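Local coordinates for endo-arabinase (Bacteroides thetaiotaomicron, PDB 5C0P), which probably hydrolyses glycosidic bonds in arabinan, as a metal-binding glycoside hydrolase of family 43, at residues Ile163-Leu168 / Tyr180-Ala185; Lys125-Ser130 / Pro147-Cys152; Lys49-Lys54 / Trp61-Tyr66. All blocks are in the same frame, centred on the assembly; numbering follows the deposited sequence.

Interaction 1 (Ile163-Leu168 / Tyr180-Ala185)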
loop_
_atom_site.group_PDB
_atom_site.type_symbol
_atom_site.label_atom_id
_atom_site.label_comp_id
_atom_site.label_asym_id
_atom_site.label_seq_id
_atom_site.Cartn_x
_atom_site.Cartn_y
_atom_site.Cartn_z
ATOM N N ILE A 163 7.318 -5.758 -9.562
ATOM C CA ILE A 163 7.351 -4.633 -8.637
ATOM C C ILE A 163 8.498 -3.699 -9.035
ATOM O O ILE A 163 9.615 -4.159 -9.323
ATOM C CB ILE A 163 7.483 -5.108 -7.169
ATOM C CG1 ILE A 163 6.156 -5.722 -6.727
ATOM C CG2 ILE A 163 7.860 -3.944 -6.252
ATOM C CD1 ILE A 163 6.169 -6.355 -5.339
ATOM N N TYR A 164 8.195 -2.398 -9.073
ATOM C CA TYR A 164 9.132 -1.355 -9.518
ATOM C C TYR A 164 9.379 -0.308 -8.449
ATOM O O TYR A 164 8.512 -0.057 -7.616
ATOM C CB TYR A 164 8.594 -0.612 -10.743
ATOM C CG TYR A 164 8.633 -1.427 -12.002
ATOM C CD1 TYR A 164 7.611 -2.310 -12.306
ATOM C CD2 TYR A 164 9.693 -1.308 -12.894
ATOM C CE1 TYR A 164 7.658 -3.076 -13.455
ATOM C CE2 TYR A 164 9.749 -2.073 -14.046
ATOM C CZ TYR A 164 8.722 -2.948 -14.324
ATOM O OH TYR A 164 8.770 -3.708 -15.476
ATOM N N ALA A 165 10.554 0.315 -8.501
ATOM C CA ALA A 165 10.822 1.524 -7.727
ATOM C C ALA A 165 11.218 2.666 -8.661
ATOM O O ALA A 165 11.798 2.442 -9.730
ATOM C CB ALA A 165 11.918 1.283 -6.708
ATOM N N GLN A 166 10.932 3.897 -8.242
ATOM C CA GLN A 166 11.285 5.058 -9.043
ATOM C C GLN A 166 11.354 6.273 -8.129
ATOM O O GLN A 166 10.468 6.448 -7.298
ATOM C CB GLN A 166 10.207 5.279 -10.110
ATOM C CG GLN A 166 10.596 6.248 -11.212
ATOM C CD GLN A 166 9.569 6.295 -12.315
ATOM O OE1 GLN A 166 8.461 5.766 -12.179
ATOM N NE2 GLN A 166 9.924 6.944 -13.415
ATOM N N ARG A 167 12.372 7.119 -8.276
ATOM C CA ARG A 167 12.403 8.342 -7.463
ATOM C C ARG A 167 11.264 9.280 -7.842
ATOM O O ARG A 167 10.875 9.373 -9.016
ATOM C CB ARG A 167 13.737 9.086 -7.583
ATOM C CG ARG A 167 14.896 8.435 -6.822
ATOM C CD ARG A 167 16.069 9.415 -6.714
ATOM N NE ARG A 167 17.212 8.861 -5.979
ATOM C CZ ARG A 167 17.272 8.780 -4.651
ATOM N NH1 ARG A 167 16.246 9.213 -3.919
ATOM N NH2 ARG A 167 18.343 8.257 -4.057
ATOM N N LEU A 168 10.727 9.966 -6.839
ATOM C CA LEU A 168 9.764 11.033 -7.062
ATOM C C LEU A 168 10.449 12.385 -6.899
ATOM O O LEU A 168 11.404 12.526 -6.125
ATOM C CB LEU A 168 8.622 10.932 -6.053
ATOM C CG LEU A 168 7.641 9.783 -6.255
ATOM C CD1 LEU A 168 6.809 9.548 -4.998
ATOM C CD2 LEU A 168 6.737 10.102 -7.423
ATOM N N TYR A 180 12.459 1.254 -12.144
ATOM C CA TYR A 180 13.459 0.204 -12.042
ATOM C C TYR A 180 12.810 -1.078 -11.522
ATOM O O TYR A 180 12.191 -1.078 -10.470
ATOM C CB TYR A 180 14.618 0.651 -11.135
ATOM C CG TYR A 180 15.843 -0.209 -11.297
ATOM C CD1 TYR A 180 15.968 -1.407 -10.604
ATOM C CD2 TYR A 180 16.858 0.156 -12.168
ATOM C CE1 TYR A 180 17.077 -2.207 -10.765
ATOM C CE2 TYR A 180 17.975 -0.642 -12.338
ATOM C CZ TYR A 180 18.073 -1.823 -11.633
ATOM O OH TYR A 180 19.179 -2.616 -11.800
ATOM N N LEU A 181 12.931 -2.164 -12.282
ATOM C CA LEU A 181 12.344 -3.444 -11.890
ATOM C C LEU A 181 13.108 -4.055 -10.726
ATOM O O LEU A 181 14.299 -4.336 -10.836
ATOM C CB LEU A 181 12.323 -4.412 -13.080
ATOM C CG LEU A 181 11.829 -5.835 -12.779
ATOM C CD1 LEU A 181 10.367 -5.824 -12.428
ATOM C CD2 LEU A 181 12.055 -6.730 -13.982
ATOM N N LEU A 182 12.407 -4.249 -9.614
ATOM C CA LEU A 182 13.005 -4.811 -8.401
ATOM C C LEU A 182 13.044 -6.337 -8.428
ATOM O O LEU A 182 14.083 -6.948 -8.156
ATOM C CB LEU A 182 12.233 -4.329 -7.171
ATOM C CG LEU A 182 12.202 -2.806 -7.005
ATOM C CD1 LEU A 182 11.623 -2.436 -5.656
ATOM C CD2 LEU A 182 13.580 -2.197 -7.160
ATOM N N PHE A 183 11.907 -6.940 -8.754
ATOM C CA PHE A 183 11.808 -8.393 -8.869
ATOM C C PHE A 183 10.473 -8.771 -9.457
ATOM O O PHE A 183 9.568 -7.933 -9.545
ATOM C CB PHE A 183 12.011 -9.102 -7.515
ATOM C CG PHE A 183 11.053 -8.680 -6.431
ATOM C CD1 PHE A 183 9.793 -9.262 -6.316
ATOM C CD2 PHE A 183 11.437 -7.737 -5.494
ATOM C CE1 PHE A 183 8.926 -8.885 -5.299
ATOM C CE2 PHE A 183 10.583 -7.359 -4.470
ATOM C CZ PHE A 183 9.325 -7.931 -4.375
ATOM N N LYS A 184 10.375 -10.027 -9.875
ATOM C CA LYS A 184 9.118 -10.617 -10.297
ATOM C C LYS A 184 8.644 -11.554 -9.198
ATOM O O LYS A 184 9.456 -12.112 -8.464
ATOM C CB LYS A 184 9.312 -11.374 -11.605
ATOM C CG LYS A 184 9.850 -10.500 -12.726
ATOM C CD LYS A 184 10.027 -11.270 -14.020
ATOM C CE LYS A 184 10.322 -10.302 -15.163
ATOM N NZ LYS A 184 10.524 -11.014 -16.460
ATOM N N ALA A 185 7.333 -11.736 -9.096
ATOM C CA ALA A 185 6.755 -12.510 -7.998
ATOM C C ALA A 185 7.306 -13.936 -7.908
ATOM O O ALA A 185 7.463 -14.479 -6.804
ATOM C CB ALA A 185 5.234 -12.528 -8.092
#
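Strands 163-168 and 180-184 run antiparallel with their axes at 148°, and four backbone hydrogen bonds join them: Ala165 and Tyr180 exchange a reciprocal pair, while Ile163 N donates to Phe183 O and Ile163 O accepts from Leu182 N at 2.8 Å. Because Tyr164 pairs with Leu181 but Ile163 with Phe183, the register slips by one residue at a beta bulge, and Leu182 is the extra residue. The bulge turns Leu182 toward the opposite strand, where its CD1 reaches Ala165 CB at 3.9 Å and Ile163 CG2 at 4.1 Å; the small methyl of Ala165 lets the leucine branch settle close. Beside it, Ile163 and Phe183 point the same way, with Ile163 CD1 3.7 Å from Phe183 CZ. Leu182 and Phe183 both pack on Met219 of strand 217-224 in the next sheet, so this face suits apolar residues.

On the other face lies Tyr164. Leu181 CD1 sits over its ring in a CH-pi contact, 4.1 Å from the centroid and 21° off the normal. Leu181 CG stands opposite its own backbone N (chi1 175°), and chi2 then turns CD1 over the ring, while Leu181 CB touches Tyr164 CE2 at 3.6 Å. The phenol OH bonds to Glu162, a polar hold. A bulged antiparallel pair packed against the next sheet fits the five-bladed beta-propeller of family 43.

Interaction 2 (Lys125-Ser130 / Pro147-Cys152)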
loop_
_atom_site.group_PDB
_atom_site.type_symbol
_atom_site.label_atom_id
_atom_site.label_comp_id
_atom_site.label_asym_id
_atom_site.label_seq_id
_atom_site.Cartn_x
_atom_site.Cartn_y
_atom_site.Cartn_z
ATOM N N LYS A 125 -3.494 13.017 -13.377
ATOM C CA LYS A 125 -3.063 11.832 -14.108
ATOM C C LYS A 125 -2.275 10.937 -13.169
ATOM O O LYS A 125 -1.809 11.381 -12.114
ATOM C CB LYS A 125 -2.202 12.197 -15.319
ATOM C CG LYS A 125 -0.905 12.896 -15.001
ATOM C CD LYS A 125 -0.142 13.149 -16.299
ATOM C CE LYS A 125 1.002 14.134 -16.104
ATOM N NZ LYS A 125 1.570 14.612 -17.404
ATOM N N ALA A 126 -2.124 9.672 -13.552
ATOM C CA ALA A 126 -1.375 8.714 -12.758
ATOM C C ALA A 126 0.095 9.117 -12.659
ATOM O O ALA A 126 0.647 9.700 -13.590
ATOM C CB ALA A 126 -1.484 7.329 -13.371
ATOM N N ILE A 127 0.713 8.783 -11.533
ATOM C CA ILE A 127 2.154 8.951 -11.353
ATOM C C ILE A 127 2.910 7.731 -11.902
ATOM O O ILE A 127 4.089 7.813 -12.250
ATOM C CB ILE A 127 2.478 9.193 -9.857
ATOM C CG1 ILE A 127 3.921 9.670 -9.687
ATOM C CG2 ILE A 127 2.197 7.942 -9.020
ATOM C CD1 ILE A 127 4.234 10.960 -10.422
ATOM N N THR A 128 2.211 6.604 -12.011
ATOM C CA THR A 128 2.764 5.403 -12.642
ATOM C C THR A 128 2.764 5.579 -14.170
ATOM O O THR A 128 2.090 6.475 -14.687
ATOM C CB THR A 128 1.956 4.164 -12.200
ATOM O OG1 THR A 128 0.559 4.406 -12.420
ATOM C CG2 THR A 128 2.190 3.874 -10.717
ATOM N N PRO A 129 3.538 4.755 -14.907
ATOM C CA PRO A 129 3.645 4.997 -16.353
ATOM C C PRO A 129 2.326 4.832 -17.107
ATOM O O PRO A 129 1.628 3.839 -16.912
ATOM C CB PRO A 129 4.647 3.927 -16.813
ATOM C CG PRO A 129 5.483 3.670 -15.600
ATOM C CD PRO A 129 4.507 3.739 -14.451
ATOM N N SER A 130 2.021 5.770 -18.001
ATOM C CA SER A 130 0.746 5.744 -18.721
ATOM C C SER A 130 0.589 4.546 -19.663
ATOM O O SER A 130 -0.533 4.154 -20.000
ATOM C CB SER A 130 0.536 7.049 -19.491
ATOM O OG SER A 130 1.527 7.214 -20.491
ATOM N N PRO A 147 11.936 11.063 -1.545
ATOM C CA PRO A 147 10.780 10.199 -1.799
ATOM C C PRO A 147 10.949 9.222 -2.961
ATOM O O PRO A 147 11.471 9.584 -4.032
ATOM C CB PRO A 147 9.674 11.204 -2.142
ATOM C CG PRO A 147 10.410 12.351 -2.805
ATOM C CD PRO A 147 11.717 12.442 -2.022
ATOM N N TRP A 148 10.474 7.999 -2.735
ATOM C CA TRP A 148 10.436 6.953 -3.738
ATOM C C TRP A 148 9.022 6.460 -3.919
ATOM O O TRP A 148 8.289 6.286 -2.937
ATOM C CB TRP A 148 11.263 5.754 -3.282
ATOM C CG TRP A 148 12.752 5.953 -3.296
ATOM C CD1 TRP A 148 13.514 6.547 -2.333
ATOM C CD2 TRP A 148 13.652 5.530 -4.326
ATOM N NE1 TRP A 148 14.842 6.519 -2.700
ATOM C CE2 TRP A 148 14.950 5.901 -3.920
ATOM C CE3 TRP A 148 13.483 4.867 -5.548
ATOM C CZ2 TRP A 148 16.084 5.627 -4.701
ATOM C CZ3 TRP A 148 14.601 4.597 -6.322
ATOM C CH2 TRP A 148 15.888 4.973 -5.892
ATOM N N LEU A 149 8.670 6.211 -5.178
ATOM C CA LEU A 149 7.437 5.530 -5.546
ATOM C C LEU A 149 7.737 4.043 -5.721
ATOM O O LEU A 149 8.691 3.681 -6.408
ATOM C CB LEU A 149 6.921 6.100 -6.870
ATOM C CG LEU A 149 5.707 5.394 -7.467
ATOM C CD1 LEU A 149 4.470 5.721 -6.628
ATOM C CD2 LEU A 149 5.516 5.817 -8.913
ATOM N N LEU A 150 6.934 3.188 -5.091
ATOM C CA LEU A 150 6.992 1.745 -5.338
ATOM C C LEU A 150 5.661 1.384 -5.971
ATOM O O LEU A 150 4.632 1.905 -5.568
ATOM C CB LEU A 150 7.137 0.964 -4.032
ATOM C CG LEU A 150 8.220 1.412 -3.062
ATOM C CD1 LEU A 150 8.136 0.583 -1.774
ATOM C CD2 LEU A 150 9.582 1.305 -3.704
ATOM N N PHE A 151 5.663 0.516 -6.975
ATOM C CA PHE A 151 4.391 0.131 -7.574
ATOM C C PHE A 151 4.447 -1.243 -8.208
ATOM O O PHE A 151 5.528 -1.801 -8.431
ATOM C CB PHE A 151 3.880 1.185 -8.575
ATOM C CG PHE A 151 4.732 1.344 -9.808
ATOM C CD1 PHE A 151 4.494 0.578 -10.943
ATOM C CD2 PHE A 151 5.757 2.286 -9.839
ATOM C CE1 PHE A 151 5.271 0.746 -12.082
ATOM C CE2 PHE A 151 6.538 2.460 -10.976
ATOM C CZ PHE A 151 6.296 1.691 -12.098
ATOM N N CYS A 152 3.269 -1.778 -8.496
ATOM C CA CYS A 152 3.160 -3.054 -9.193
ATOM C C CYS A 152 2.770 -2.828 -10.632
ATOM O O CYS A 152 1.972 -1.942 -10.944
ATOM C CB CYS A 152 2.052 -3.892 -8.567
ATOM S SG CYS A 152 2.325 -4.271 -6.846
#
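Thr128 lays its methyl over one face of the Phe151 ring, the two side chains running alongside in opposite senses. Thr128 CG2 lies 4.1 Å from the ring centroid, 26° off the normal, and is displaced toward the near end, 3.7 Å from Phe151 CG. Threonine suits the place because its two branches do different work: with chi1 at 52° the methyl faces the ring, while OG1 accepts a hydrogen bond from Thr107 N. Pro129 and Phe151 point at each other, Pro129 CD coming obliquely to 3.6 Å from Phe151 CZ, so threonine and proline divide the near and far ends of the ring. The Tyr164 ring covers the other face, nearly parallel and offset. Two residues earlier on the strand, Leu149 CD2 meets Ile127 CG2 at 3.9 Å. No hydrogen bond crosses the contact; the fit is wholly apolar. With an alanine in place of Phe151, a gap would probably open between the Thr128 methyl and the Tyr164 ring, and Pro129 CD would lose its aromatic partner. A loop from one blade, tied to strand 103-112 through Thr107, packs on strand 147-153 of the next, a seam between consecutive blades as expected in the five-bladed beta-propeller of family 43.

Interaction 3 (Lys49-Lys54 / Trp61-Tyr66)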
loop_
_atom_site.group_PDB
_atom_site.type_symbol
_atom_site.label_atom_id
_atom_site.label_comp_id
_atom_site.label_asym_id
_atom_site.label_seq_id
_atom_site.Cartn_x
_atom_site.Cartn_y
_atom_site.Cartn_z
ATOM N N LYS A 49 -15.509 5.921 -3.889
ATOM C CA LYS A 49 -15.197 7.058 -3.033
ATOM C C LYS A 49 -14.314 6.575 -1.913
ATOM O O LYS A 49 -14.314 5.391 -1.579
ATOM C CB LYS A 49 -16.465 7.687 -2.465
ATOM C CG LYS A 49 -17.396 6.732 -1.744
ATOM C CD LYS A 49 -18.817 7.290 -1.758
ATOM C CE LYS A 49 -19.809 6.356 -1.086
ATOM N NZ LYS A 49 -19.963 5.079 -1.811
ATOM N N ILE A 50 -13.550 7.496 -1.336
ATOM C CA ILE A 50 -12.702 7.152 -0.210
ATOM C C ILE A 50 -13.342 7.681 1.066
ATOM O O ILE A 50 -13.640 8.869 1.179
ATOM C CB ILE A 50 -11.268 7.708 -0.373
ATOM C CG1 ILE A 50 -10.665 7.272 -1.715
ATOM C CG2 ILE A 50 -10.362 7.277 0.800
ATOM C CD1 ILE A 50 -10.646 5.760 -1.947
ATOM N N ARG A 51 -13.571 6.769 2.009
ATOM C CA ARG A 51 -14.159 7.090 3.305
ATOM C C ARG A 51 -13.026 7.121 4.320
ATOM O O ARG A 51 -12.022 6.440 4.145
ATOM C CB ARG A 51 -15.176 6.005 3.688
ATOM C CG ARG A 51 -15.962 6.241 4.969
ATOM C CD ARG A 51 -17.259 6.940 4.668
ATOM N NE ARG A 51 -18.221 6.869 5.767
ATOM C CZ ARG A 51 -19.350 6.170 5.719
ATOM N NH1 ARG A 51 -20.174 6.164 6.760
ATOM N NH2 ARG A 51 -19.658 5.481 4.627
ATOM N N VAL A 52 -13.169 7.917 5.377
ATOM C CA VAL A 52 -12.134 7.959 6.399
ATOM C C VAL A 52 -12.716 7.775 7.799
ATOM O O VAL A 52 -13.680 8.432 8.179
ATOM C CB VAL A 52 -11.291 9.262 6.300
ATOM C CG1 VAL A 52 -12.178 10.506 6.329
ATOM C CG2 VAL A 52 -10.235 9.298 7.398
ATOM N N TYR A 53 -12.134 6.842 8.545
ATOM C CA TYR A 53 -12.462 6.664 9.952
ATOM C C TYR A 53 -11.271 7.121 10.780
ATOM O O TYR A 53 -10.139 7.094 10.308
ATOM C CB TYR A 53 -12.754 5.196 10.258
ATOM C CG TYR A 53 -14.099 4.664 9.777
ATOM C CD1 TYR A 53 -14.989 5.446 9.037
ATOM C CD2 TYR A 53 -14.490 3.375 10.098
ATOM C CE1 TYR A 53 -16.232 4.933 8.623
ATOM C CE2 TYR A 53 -15.715 2.864 9.690
ATOM C CZ TYR A 53 -16.581 3.643 8.960
ATOM O OH TYR A 53 -17.793 3.099 8.571
ATOM N N LYS A 54 -11.531 7.522 12.019
ATOM C CA LYS A 54 -10.507 8.093 12.885
ATOM C C LYS A 54 -10.559 7.395 14.237
ATOM O O LYS A 54 -11.624 6.949 14.659
ATOM C CB LYS A 54 -10.792 9.583 13.070
ATOM C CG LYS A 54 -9.757 10.368 13.861
ATOM C CD LYS A 54 -10.170 11.843 13.970
ATOM C CE LYS A 54 -11.307 12.062 14.958
ATOM N NZ LYS A 54 -11.720 13.498 15.040
ATOM N N TRP A 61 -13.481 3.342 16.661
ATOM C CA TRP A 61 -13.361 4.236 15.517
ATOM C C TRP A 61 -14.560 5.161 15.368
ATOM O O TRP A 61 -15.658 4.866 15.864
ATOM C CB TRP A 61 -13.159 3.410 14.238
ATOM C CG TRP A 61 -11.867 2.650 14.266
ATOM C CD1 TRP A 61 -11.616 1.466 14.906
ATOM C CD2 TRP A 61 -10.633 3.056 13.664
ATOM N NE1 TRP A 61 -10.296 1.108 14.722
ATOM C CE2 TRP A 61 -9.673 2.067 13.968
ATOM C CE3 TRP A 61 -10.247 4.167 12.905
ATOM C CZ2 TRP A 61 -8.344 2.150 13.523
ATOM C CZ3 TRP A 61 -8.931 4.253 12.468
ATOM C CH2 TRP A 61 -7.996 3.250 12.777
ATOM N N LYS A 62 -14.337 6.278 14.681
ATOM C CA LYS A 62 -15.380 7.257 14.402
ATOM C C LYS A 62 -15.403 7.571 12.910
ATOM O O LYS A 62 -14.354 7.738 12.285
ATOM C CB LYS A 62 -15.104 8.544 15.191
ATOM C CG LYS A 62 -16.081 9.675 14.935
ATOM C CD LYS A 62 -15.603 10.951 15.618
ATOM C CE LYS A 62 -16.564 12.098 15.383
ATOM N NZ LYS A 62 -16.881 12.251 13.942
ATOM N N ASP A 63 -16.597 7.640 12.339
ATOM C CA ASP A 63 -16.768 7.997 10.939
ATOM C C ASP A 63 -16.529 9.491 10.755
ATOM O O ASP A 63 -17.199 10.319 11.383
ATOM C CB ASP A 63 -18.188 7.625 10.498
ATOM C CG ASP A 63 -18.480 7.983 9.048
ATOM O OD1 ASP A 63 -17.539 8.135 8.242
ATOM O OD2 ASP A 63 -19.679 8.101 8.713
ATOM N N GLU A 64 -15.563 9.827 9.902
ATOM C CA GLU A 64 -15.269 11.219 9.576
ATOM C C GLU A 64 -15.653 11.571 8.139
ATOM O O GLU A 64 -15.252 12.607 7.617
ATOM C CB GLU A 64 -13.790 11.531 9.826
ATOM C CG GLU A 64 -13.422 11.642 11.299
ATOM C CD GLU A 64 -13.994 12.879 11.970
ATOM O OE1 GLU A 64 -14.489 13.786 11.266
ATOM O OE2 GLU A 64 -13.950 12.945 13.213
ATOM N N GLY A 65 -16.459 10.725 7.509
ATOM C CA GLY A 65 -17.015 11.067 6.215
ATOM C C GLY A 65 -16.109 10.715 5.053
ATOM O O GLY A 65 -15.288 9.802 5.139
ATOM N N TYR A 66 -16.251 11.447 3.955
ATOM C CA TYR A 66 -15.503 11.118 2.749
ATOM C C TYR A 66 -14.310 12.038 2.570
ATOM O O TYR A 66 -14.445 13.265 2.615
ATOM C CB TYR A 66 -16.411 11.199 1.523
ATOM C CG TYR A 66 -17.629 10.319 1.638
ATOM C CD1 TYR A 66 -17.512 8.935 1.607
ATOM C CD2 TYR A 66 -18.891 10.870 1.786
ATOM C CE1 TYR A 66 -18.624 8.126 1.716
ATOM C CE2 TYR A 66 -20.008 10.071 1.892
ATOM C CZ TYR A 66 -19.868 8.699 1.858
ATOM O OH TYR A 66 -20.984 7.901 1.964
#
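NE and NH1 of Arg51 each take one oxygen of Asp63: NE meets Asp63 OD1 at 2.9 Å and NH1 meets Asp63 OD2 at 2.8 Å. The carboxylate lies at the guanidinium edge, but the two planes are 48° apart and both oxygens are approached from above the carboxylate plane. A bend at chi2 (93°) swings the arginine round to bring NE and NH1 onto the acid. Asp63 OD1 has a second donor, Gly65 N at 2.9 Å, arriving from the other face of the carboxylate; this Asx turn helps fix the acid's rotation. On the same face of the hairpin, Tyr66 CE1 packs on Arg51 CD and on Lys49 CE, 3.5 Å from each, using the aliphatic parts of long cationic chains.

On the opposite face, Lys54 NZ bonds to Glu64 OE2 at 2.9 Å, and Lys62 NZ adds a weaker salt bridge to the same oxygen. Lys54 also pairs with Glu15. Separately, Tyr53 CB makes an apolar touch with Trp61 CE3 at 3.8 Å.

Behind the side chains stands the antiparallel pairing of strands 50-54 and 61-66. Val52 N donates to Gly65 O and Val52 O accepts from Glu64 N, Lys54 and Lys62 exchange two backbone bonds, and a register shift between Arg51 and Tyr53 makes a beta bulge. Gly65 takes a positive phi (86°), at which a side chain would jam against the preceding carbonyl oxygen. Outside, Asn46 OD1 accepts a hydrogen bond from Arg51 NH2, engaging the third guanidinium nitrogen. Opposite charges thus pair across both faces, and the two lysines probably offset the repulsion between the close carboxylates of Glu64 and Glu15.

How the interactions relate
From the N terminus, interaction 3 comes first, closing the short hairpin between strands 50-55 and 60-68. Interaction 2 follows: its loop after strand 120-121 meets strand 147-153, closing a longer excursion that includes strand 134-141. Interaction 1 then joins strand 162-168 to 178-184. The three are in series, and none nests within or crosses another. Interactions 1 and 2 share a sheet, because strands 147-153 and 162-168 are neighbours, probably hydrogen-bonded from Tyr164 N to Phe151 O and from Leu149 N to Gln166 O; the inter-blade seam and the outer strand pair thus meet in one blade. Interaction 3 belongs to another, its centre about 31 Å from that of interaction 1, across the chain's centre.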